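Long-range contacts in SVS_variant_AS1 (Streptomyces sp. CWA1, PDB 6TJA), which probably cyclises geranylgeranyl diphosphate to the diterpene spiroviolene, as a reconstructed ancestral variant of a bacterial class I terpene cyclase: residues H171-D176 with Y247-H252; R269-L274 with P343-P348. One frame throughout, in Å; residues are numbered along the deposited sequence.

Interaction 1. Residues H171-D176 with Y247-H252; sequences HMPGLD and YSVLMH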
ATOM      1  N   HIS A 171       4.347 -17.396  16.587  1.00 36.84           N
ATOM      2  CA  HIS A 171       4.268 -18.173  15.325  1.00 33.51           C
ATOM      3  C   HIS A 171       5.523 -17.934  14.486  1.00 32.85           C
ATOM      4  O   HIS A 171       5.811 -16.771  14.131  1.00 34.19           O
ATOM      5  CB  HIS A 171       3.011 -17.822  14.545  1.00 35.33           C
ATOM      6  CG  HIS A 171       2.954 -18.458  13.199  1.00 36.25           C
ATOM      7  ND1 HIS A 171       2.536 -19.761  13.018  1.00 35.85           N
ATOM      8  CD2 HIS A 171       3.233 -17.960  11.970  1.00 39.32           C
ATOM      9  CE1 HIS A 171       2.564 -20.041  11.728  1.00 39.40           C
ATOM     10  NE2 HIS A 171       3.002 -18.944  11.062  1.00 37.22           N
ATOM     11  N   MET A 172       6.201 -19.017  14.131  1.00 29.52           N
ATOM     12  CA  MET A 172       7.389 -19.001  13.258  1.00 31.74           C
ATOM     13  C   MET A 172       6.915 -19.309  11.834  1.00 28.72           C
ATOM     14  O   MET A 172       6.552 -20.438  11.526  1.00 30.95           O
ATOM     15  CB  MET A 172       8.442 -20.008  13.747  1.00 30.60           C
ATOM     16  CG  MET A 172       9.747 -19.977  12.942  1.00 31.55           C
ATOM     17  SD  MET A 172      10.568 -18.339  12.940  1.00 33.10           S
ATOM     18  CE  MET A 172      10.967 -18.210  14.681  1.00 33.92           C
ATOM     19  N   PRO A 173       6.908 -18.315  10.908  1.00 27.19           N
ATOM     20  CA  PRO A 173       6.369 -18.537   9.568  1.00 23.42           C
ATOM     21  C   PRO A 173       7.235 -19.592   8.870  1.00 23.47           C
ATOM     22  O   PRO A 173       8.404 -19.723   9.227  1.00 23.48           O
ATOM     23  CB  PRO A 173       6.452 -17.157   8.909  1.00 23.43           C
ATOM     24  CG  PRO A 173       7.503 -16.397   9.663  1.00 23.45           C
ATOM     25  CD  PRO A 173       7.468 -16.960  11.077  1.00 26.01           C
ATOM     26  N   GLY A 174       6.638 -20.373   7.968  1.00 23.27           N
ATOM     27  CA  GLY A 174       7.371 -21.224   7.019  1.00 24.09           C
ATOM     28  C   GLY A 174       8.181 -20.373   6.041  1.00 26.84           C
ATOM     29  O   GLY A 174       8.123 -19.108   6.117  1.00 26.40           O
ATOM     30  N   LEU A 175       8.951 -21.014   5.167  1.00 25.66           N
ATOM     31  CA  LEU A 175       9.820 -20.290   4.214  1.00 26.88           C
ATOM     32  C   LEU A 175       8.992 -19.340   3.335  1.00 25.58           C
ATOM     33  O   LEU A 175       9.402 -18.175   3.141  1.00 29.52           O
ATOM     34  CB  LEU A 175      10.556 -21.299   3.338  1.00 26.26           C
ATOM     35  CG  LEU A 175      11.485 -20.630   2.339  1.00 25.87           C
ATOM     36  CD1 LEU A 175      12.468 -19.746   3.095  1.00 26.16           C
ATOM     37  CD2 LEU A 175      12.198 -21.685   1.491  1.00 26.92           C
ATOM     38  N   ASP A 176       7.887 -19.818   2.788  1.00 23.70           N
ATOM     39  CA  ASP A 176       7.068 -19.048   1.816  1.00 25.57           C
ATOM     40  C   ASP A 176       6.557 -17.756   2.463  1.00 24.78           C
ATOM     41  O   ASP A 176       6.756 -16.692   1.837  1.00 26.37           O
ATOM     42  CB  ASP A 176       5.898 -19.846   1.220  1.00 25.59           C
ATOM     43  CG  ASP A 176       5.364 -19.195  -0.053  1.00 25.17           C
ATOM     44  OD1 ASP A 176       6.149 -18.965  -0.981  1.00 25.58           O
ATOM     45  OD2 ASP A 176       4.183 -18.945  -0.124  1.00 27.19           O
ATOM     46  N   TYR A 247      17.278 -17.842   9.435  1.00 28.94           N
ATOM     47  CA  TYR A 247      17.963 -18.910  10.211  1.00 30.46           C
ATOM     48  C   TYR A 247      16.953 -19.614  11.122  1.00 27.67           C
ATOM     49  O   TYR A 247      16.847 -20.834  11.012  1.00 27.41           O
ATOM     50  CB  TYR A 247      19.178 -18.340  10.938  1.00 28.89           C
ATOM     51  CG  TYR A 247      20.081 -17.573  10.012  1.00 30.00           C
ATOM     52  CD1 TYR A 247      20.800 -18.207   9.017  1.00 32.01           C
ATOM     53  CD2 TYR A 247      20.118 -16.202  10.051  1.00 27.69           C
ATOM     54  CE1 TYR A 247      21.621 -17.493   8.162  1.00 30.16           C
ATOM     55  CE2 TYR A 247      20.902 -15.476   9.189  1.00 27.35           C
ATOM     56  CZ  TYR A 247      21.677 -16.117   8.257  1.00 28.06           C
ATOM     57  OH  TYR A 247      22.420 -15.359   7.390  1.00 31.45           O
ATOM     58  N   SER A 248      16.183 -18.884  11.925  1.00 28.55           N
ATOM     59  CA  SER A 248      15.191 -19.495  12.853  1.00 31.36           C
ATOM     60  C   SER A 248      14.137 -20.231  12.028  1.00 32.75           C
ATOM     61  O   SER A 248      13.640 -21.245  12.517  1.00 31.63           O
ATOM     62  CB  SER A 248      14.516 -18.494  13.770  1.00 34.75           C
ATOM     63  OG  SER A 248      15.440 -17.616  14.387  1.00 39.93           O
ATOM     64  N   VAL A 249      13.788 -19.708  10.841  1.00 29.58           N
ATOM     65  CA  VAL A 249      12.733 -20.312   9.982  1.00 28.59           C
ATOM     66  C   VAL A 249      13.219 -21.684   9.501  1.00 27.43           C
ATOM     67  O   VAL A 249      12.450 -22.645   9.626  1.00 26.68           O
ATOM     68  CB  VAL A 249      12.310 -19.405   8.806  1.00 29.79           C
ATOM     69  CG1 VAL A 249      11.477 -20.181   7.796  1.00 29.13           C
ATOM     70  CG2 VAL A 249      11.561 -18.155   9.254  1.00 26.42           C
ATOM     71  N   LEU A 250      14.432 -21.777   8.962  1.00 28.23           N
ATOM     72  CA  LEU A 250      14.989 -23.059   8.453  1.00 29.19           C
ATOM     73  C   LEU A 250      15.229 -24.034   9.617  1.00 33.26           C
ATOM     74  O   LEU A 250      14.934 -25.239   9.443  1.00 33.57           O
ATOM     75  CB  LEU A 250      16.270 -22.797   7.666  1.00 28.69           C
ATOM     76  CG  LEU A 250      16.086 -21.930   6.421  1.00 28.27           C
ATOM     77  CD1 LEU A 250      17.433 -21.528   5.865  1.00 29.93           C
ATOM     78  CD2 LEU A 250      15.277 -22.647   5.350  1.00 28.64           C
ATOM     79  N   MET A 251      15.724 -23.563  10.760  1.00 33.84           N
ATOM     80  CA  MET A 251      15.939 -24.427  11.954  1.00 36.41           C
ATOM     81  C   MET A 251      14.609 -25.047  12.386  1.00 37.51           C
ATOM     82  O   MET A 251      14.583 -26.280  12.558  1.00 35.65           O
ATOM     83  CB  MET A 251      16.566 -23.665  13.123  1.00 34.41           C
ATOM     84  CG  MET A 251      18.005 -23.312  12.833  1.00 35.53           C
ATOM     85  SD  MET A 251      18.761 -22.320  14.104  1.00 39.13           S
ATOM     86  CE  MET A 251      18.687 -23.456  15.491  1.00 42.56           C
ATOM     87  N   HIS A 252      13.543 -24.249  12.487  1.00 33.61           N
ATOM     88  CA  HIS A 252      12.203 -24.716  12.923  1.00 32.54           C
ATOM     89  C   HIS A 252      11.576 -25.619  11.854  1.00 34.05           C
ATOM     90  O   HIS A 252      11.101 -26.703  12.226  1.00 34.04           O
ATOM     91  CB  HIS A 252      11.312 -23.524  13.282  1.00 37.91           C
ATOM     92  CG  HIS A 252       9.992 -23.918  13.860  1.00 39.66           C
ATOM     93  ND1 HIS A 252       8.883 -24.181  13.073  1.00 38.56           N
ATOM     94  CD2 HIS A 252       9.601 -24.103  15.133  1.00 40.71           C
ATOM     95  CE1 HIS A 252       7.865 -24.506  13.841  1.00 39.58           C
ATOM     96  NE2 HIS A 252       8.282 -24.477  15.099  1.00 45.60           N
TER

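Interaction 2. Residues R269-L274 with P343-P348; sequences RDRILL and PLPGAP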
ATOM      1  N   ARG A 269      19.831 -17.400  -1.031  1.00 26.92           N
ATOM      2  CA  ARG A 269      20.065 -15.941  -1.225  1.00 28.45           C
ATOM      3  C   ARG A 269      20.870 -15.774  -2.515  1.00 27.13           C
ATOM      4  O   ARG A 269      20.501 -14.940  -3.364  1.00 29.87           O
ATOM      5  CB  ARG A 269      20.735 -15.360   0.032  1.00 29.56           C
ATOM      6  CG  ARG A 269      21.171 -13.902  -0.053  1.00 29.87           C
ATOM      7  CD  ARG A 269      22.543 -13.816  -0.668  1.00 31.51           C
ATOM      8  NE  ARG A 269      23.104 -12.470  -0.713  1.00 33.35           N
ATOM      9  CZ  ARG A 269      24.085 -12.110  -1.526  1.00 31.20           C
ATOM     10  NH1 ARG A 269      24.606 -12.987  -2.368  1.00 29.67           N
ATOM     11  NH2 ARG A 269      24.537 -10.871  -1.504  1.00 34.82           N
ATOM     12  N   ASP A 270      21.895 -16.606  -2.679  1.00 26.20           N
ATOM     13  CA  ASP A 270      22.766 -16.611  -3.872  1.00 27.43           C
ATOM     14  C   ASP A 270      21.943 -17.006  -5.111  1.00 28.74           C
ATOM     15  O   ASP A 270      22.121 -16.394  -6.166  1.00 26.57           O
ATOM     16  CB  ASP A 270      23.959 -17.529  -3.638  1.00 27.99           C
ATOM     17  CG  ASP A 270      25.037 -16.968  -2.723  1.00 25.27           C
ATOM     18  OD1 ASP A 270      24.907 -15.819  -2.253  1.00 25.71           O
ATOM     19  OD2 ASP A 270      25.985 -17.711  -2.472  1.00 24.19           O
ATOM     20  N   ARG A 271      21.035 -17.966  -4.984  1.00 29.85           N
ATOM     21  CA  ARG A 271      20.168 -18.363  -6.112  1.00 30.90           C
ATOM     22  C   ARG A 271      19.365 -17.127  -6.559  1.00 28.79           C
ATOM     23  O   ARG A 271      19.273 -16.888  -7.770  1.00 27.34           O
ATOM     24  CB  ARG A 271      19.322 -19.570  -5.700  1.00 35.75           C
ATOM     25  CG  ARG A 271      18.288 -19.929  -6.753  1.00 44.13           C
ATOM     26  CD  ARG A 271      17.326 -21.037  -6.389  1.00 43.66           C
ATOM     27  NE  ARG A 271      17.953 -22.253  -5.892  1.00 44.30           N
ATOM     28  CZ  ARG A 271      17.478 -23.480  -6.103  1.00 33.75           C
ATOM     29  NH1 ARG A 271      16.451 -23.669  -6.893  1.00 29.83           N
ATOM     30  NH2 ARG A 271      18.070 -24.523  -5.566  1.00 35.62           N
ATOM     31  N   ILE A 272      18.823 -16.342  -5.622  1.00 27.25           N
ATOM     32  CA  ILE A 272      17.979 -15.158  -5.945  1.00 25.78           C
ATOM     33  C   ILE A 272      18.863 -14.087  -6.603  1.00 26.55           C
ATOM     34  O   ILE A 272      18.418 -13.494  -7.597  1.00 25.21           O
ATOM     35  CB  ILE A 272      17.239 -14.625  -4.707  1.00 25.33           C
ATOM     36  CG1 ILE A 272      16.268 -15.655  -4.142  1.00 25.54           C
ATOM     37  CG2 ILE A 272      16.516 -13.334  -5.031  1.00 24.77           C
ATOM     38  CD1 ILE A 272      15.743 -15.304  -2.759  1.00 25.82           C
ATOM     39  N   LEU A 273      20.087 -13.867  -6.120  1.00 28.65           N
ATOM     40  CA  LEU A 273      20.983 -12.859  -6.750  1.00 28.66           C
ATOM     41  C   LEU A 273      21.343 -13.291  -8.179  1.00 29.21           C
ATOM     42  O   LEU A 273      21.322 -12.444  -9.046  1.00 26.04           O
ATOM     43  CB  LEU A 273      22.235 -12.645  -5.907  1.00 29.53           C
ATOM     44  CG  LEU A 273      23.156 -11.554  -6.439  1.00 27.24           C
ATOM     45  CD1 LEU A 273      22.385 -10.264  -6.699  1.00 28.94           C
ATOM     46  CD2 LEU A 273      24.271 -11.319  -5.454  1.00 29.26           C
ATOM     47  N   LEU A 274      21.593 -14.571  -8.426  1.00 32.39           N
ATOM     48  CA  LEU A 274      21.857 -15.098  -9.797  1.00 34.98           C
ATOM     49  C   LEU A 274      20.658 -14.855 -10.728  1.00 31.35           C
ATOM     50  O   LEU A 274      20.868 -14.459 -11.887  1.00 29.80           O
ATOM     51  CB  LEU A 274      22.169 -16.593  -9.717  1.00 40.73           C
ATOM     52  CG  LEU A 274      23.593 -16.982 -10.111  1.00 51.51           C
ATOM     53  CD1 LEU A 274      24.643 -16.098  -9.448  1.00 51.07           C
ATOM     54  CD2 LEU A 274      23.838 -18.435  -9.758  1.00 58.25           C
ATOM     55  N   PRO A 343      13.181 -21.820  -9.777  1.00 32.61           N
ATOM     56  CA  PRO A 343      12.645 -21.323  -8.531  1.00 31.12           C
ATOM     57  C   PRO A 343      13.083 -22.131  -7.307  1.00 30.90           C
ATOM     58  O   PRO A 343      13.325 -23.300  -7.322  1.00 27.15           O
ATOM     59  CB  PRO A 343      11.156 -21.490  -8.729  1.00 30.05           C
ATOM     60  CG  PRO A 343      10.971 -21.305 -10.143  1.00 30.93           C
ATOM     61  CD  PRO A 343      12.138 -21.949 -10.787  1.00 32.72           C
ATOM     62  N   LEU A 344      13.162 -21.431  -6.215  1.00 30.49           N
ATOM     63  CA  LEU A 344      13.488 -21.990  -4.947  1.00 34.14           C
ATOM     64  C   LEU A 344      12.429 -22.941  -4.405  1.00 31.42           C
ATOM     65  O   LEU A 344      11.297 -22.592  -4.348  1.00 25.85           O
ATOM     66  CB  LEU A 344      13.579 -20.853  -3.951  1.00 39.87           C
ATOM     67  CG  LEU A 344      14.872 -20.546  -3.261  1.00 47.93           C
ATOM     68  CD1 LEU A 344      14.762 -19.223  -2.526  1.00 46.85           C
ATOM     69  CD2 LEU A 344      15.130 -21.686  -2.313  1.00 49.31           C
ATOM     70  N   PRO A 345      12.830 -24.151  -4.035  1.00 28.91           N
ATOM     71  CA  PRO A 345      11.944 -25.084  -3.361  1.00 27.97           C
ATOM     72  C   PRO A 345      11.262 -24.498  -2.127  1.00 25.62           C
ATOM     73  O   PRO A 345      11.931 -23.880  -1.303  1.00 30.38           O
ATOM     74  CB  PRO A 345      12.876 -26.207  -2.903  1.00 31.14           C
ATOM     75  CG  PRO A 345      13.983 -26.181  -3.910  1.00 32.90           C
ATOM     76  CD  PRO A 345      14.171 -24.709  -4.244  1.00 31.08           C
ATOM     77  N   GLY A 346       9.952 -24.699  -2.041  1.00 22.14           N
ATOM     78  CA  GLY A 346       9.155 -24.380  -0.853  1.00 25.12           C
ATOM     79  C   GLY A 346       8.761 -22.920  -0.777  1.00 25.35           C
ATOM     80  O   GLY A 346       8.263 -22.546   0.260  1.00 30.61           O
ATOM     81  N   ALA A 347       8.960 -22.126  -1.831  1.00 27.87           N
ATOM     82  CA  ALA A 347       8.609 -20.686  -1.853  1.00 26.85           C
ATOM     83  C   ALA A 347       7.878 -20.350  -3.156  1.00 26.34           C
ATOM     84  O   ALA A 347       8.358 -19.559  -3.974  1.00 26.66           O
ATOM     85  CB  ALA A 347       9.861 -19.884  -1.631  1.00 29.11           C
ATOM     86  N   PRO A 348       6.682 -20.954  -3.384  1.00 25.24           N
ATOM     87  CA  PRO A 348       5.863 -20.645  -4.562  1.00 24.99           C
ATOM     88  C   PRO A 348       5.601 -19.143  -4.792  1.00 25.55           C
ATOM     89  O   PRO A 348       5.541 -18.768  -5.942  1.00 25.28           O
ATOM     90  CB  PRO A 348       4.550 -21.414  -4.343  1.00 23.92           C
ATOM     91  CG  PRO A 348       4.575 -21.807  -2.830  1.00 24.28           C
ATOM     92  CD  PRO A 348       6.046 -21.969  -2.513  1.00 24.79           C
TER

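Interaction 1. Residues H171-D176 with Y247-H252
Gly174 and Val249 bring the two backbones closest, with their CA atoms 6.2 Å apart, where an extended connection meets a helix at the periphery of the all-helical class I terpene synthase fold. Residues 171-174 lead from helix 143-169 to helix 175-185, whose N-cap is Gly174, and they run along one side of helix 246-254. No hydrogen bond joins the two segments; the contact is made by side chains and by the backbone around Gly174.

Met172 does most of the reaching. CG lies anti to the backbone N (chi1 -176°), and the chain then bends at chi2 and chi3, which brings the thioether onto the helix: SD lies 3.8 Å from Val249 CG2, and CE ends 3.7 Å from Ser248 CB. Nearer the backbone, Met172 CB sits over one face of the His252 ring in a CH-pi contact, 4.3 Å from the centroid and only 13° off the ring normal. An alanine here would keep that CB, but the loss of the thioether would probably leave a gap between connection and helix, where Ser248 CB and Val249 CG2 lose its cover.

Two polar atoms have partners outside the two segments: Ser248 OG is hydrogen-bonded to Asp243 O, and Met172 O to His253 NE2. Val249 straddles the carbonyl of Pro173, its CG1 lying 3.4 Å and its CG2 3.5 Å from Pro173 O.

Interaction 2. Residues R269-L274 with P343-P348
Leu344 lies against Ile272 and the stem of Arg271, joining helix 258-283 of the all-helical terpene synthase fold to a type II beta turn in the loop that follows helix 289-309. The turn spans Leu344 to Ala347 and is closed by a weak bond from Ala347 N to Leu344 O; Gly346, with a positive phi of 82°, takes its third position. Helix and turn come nearest at Arg271 and Leu344, whose CA atoms are 7.7 Å apart.

The apolar part of the contact centres on Leu344. Its CD1 meets Ile272 CD1 at 4.0 Å, the two side chains crossing at about a right angle. Ile272 also packs on Met222 and Val223, so Leu344 adds the loop to the seam between helix 258-283 and helix 211-231. Arg271 contributes its aliphatic stem, with CD resting against Leu344 CG.

The polar part is carried by the Arg271 guanidinium. The side chain is extended through chi1 and chi2 and bends at chi3 (-51°), turning the flat group across the start of the turn. Pro345 CD lies over one guanidinium face, 3.6 Å from Arg271 NH1. Two of its nitrogens are held by residues earlier in the same loop: NH1 bonds Ser342 O, and NH2 forms a salt bridge with Asp338 OD2. These anchors probably restrict rotation of the guanidinium and hold its face against Pro345 CD.

Arg269 and Asp270 lie away from 343-348. Arg269 also forms a salt bridge with Asp227, and Asp270 OD2 bonds Ser337 OG. Arg269 NH1 donates to Asp270 OD1 at 2.9 Å, approaching nearly in line with the C-O bond, while OD1 stands 21° out of the Arg269 guanidinium plane.

The two contacts lie on the same side of the chain's centre, their centres 15 Å apart, and they are joined twice. Helix 246-254 of interaction 1 precedes helix 258-283 of interaction 2, and Leu250 packs on Ala261 and Glu264. Across space, Leu175 CD2 comes within 3.6 Å of Pro345 O, and Asp176, whose OD1 bonds Ser349 N, packs on the 343-348 loop. At the end of that segment, Pro348 O is hydrogen-bonded to Ser118 OG of the second subunit. Both contacts have neighbours at a sequence resembling the family's NSE metal-binding motif: Arg269 pairs with Asp227, just before it, and Tyr247 packs on Leu233, within it; neither contact includes a bound metal or substrate.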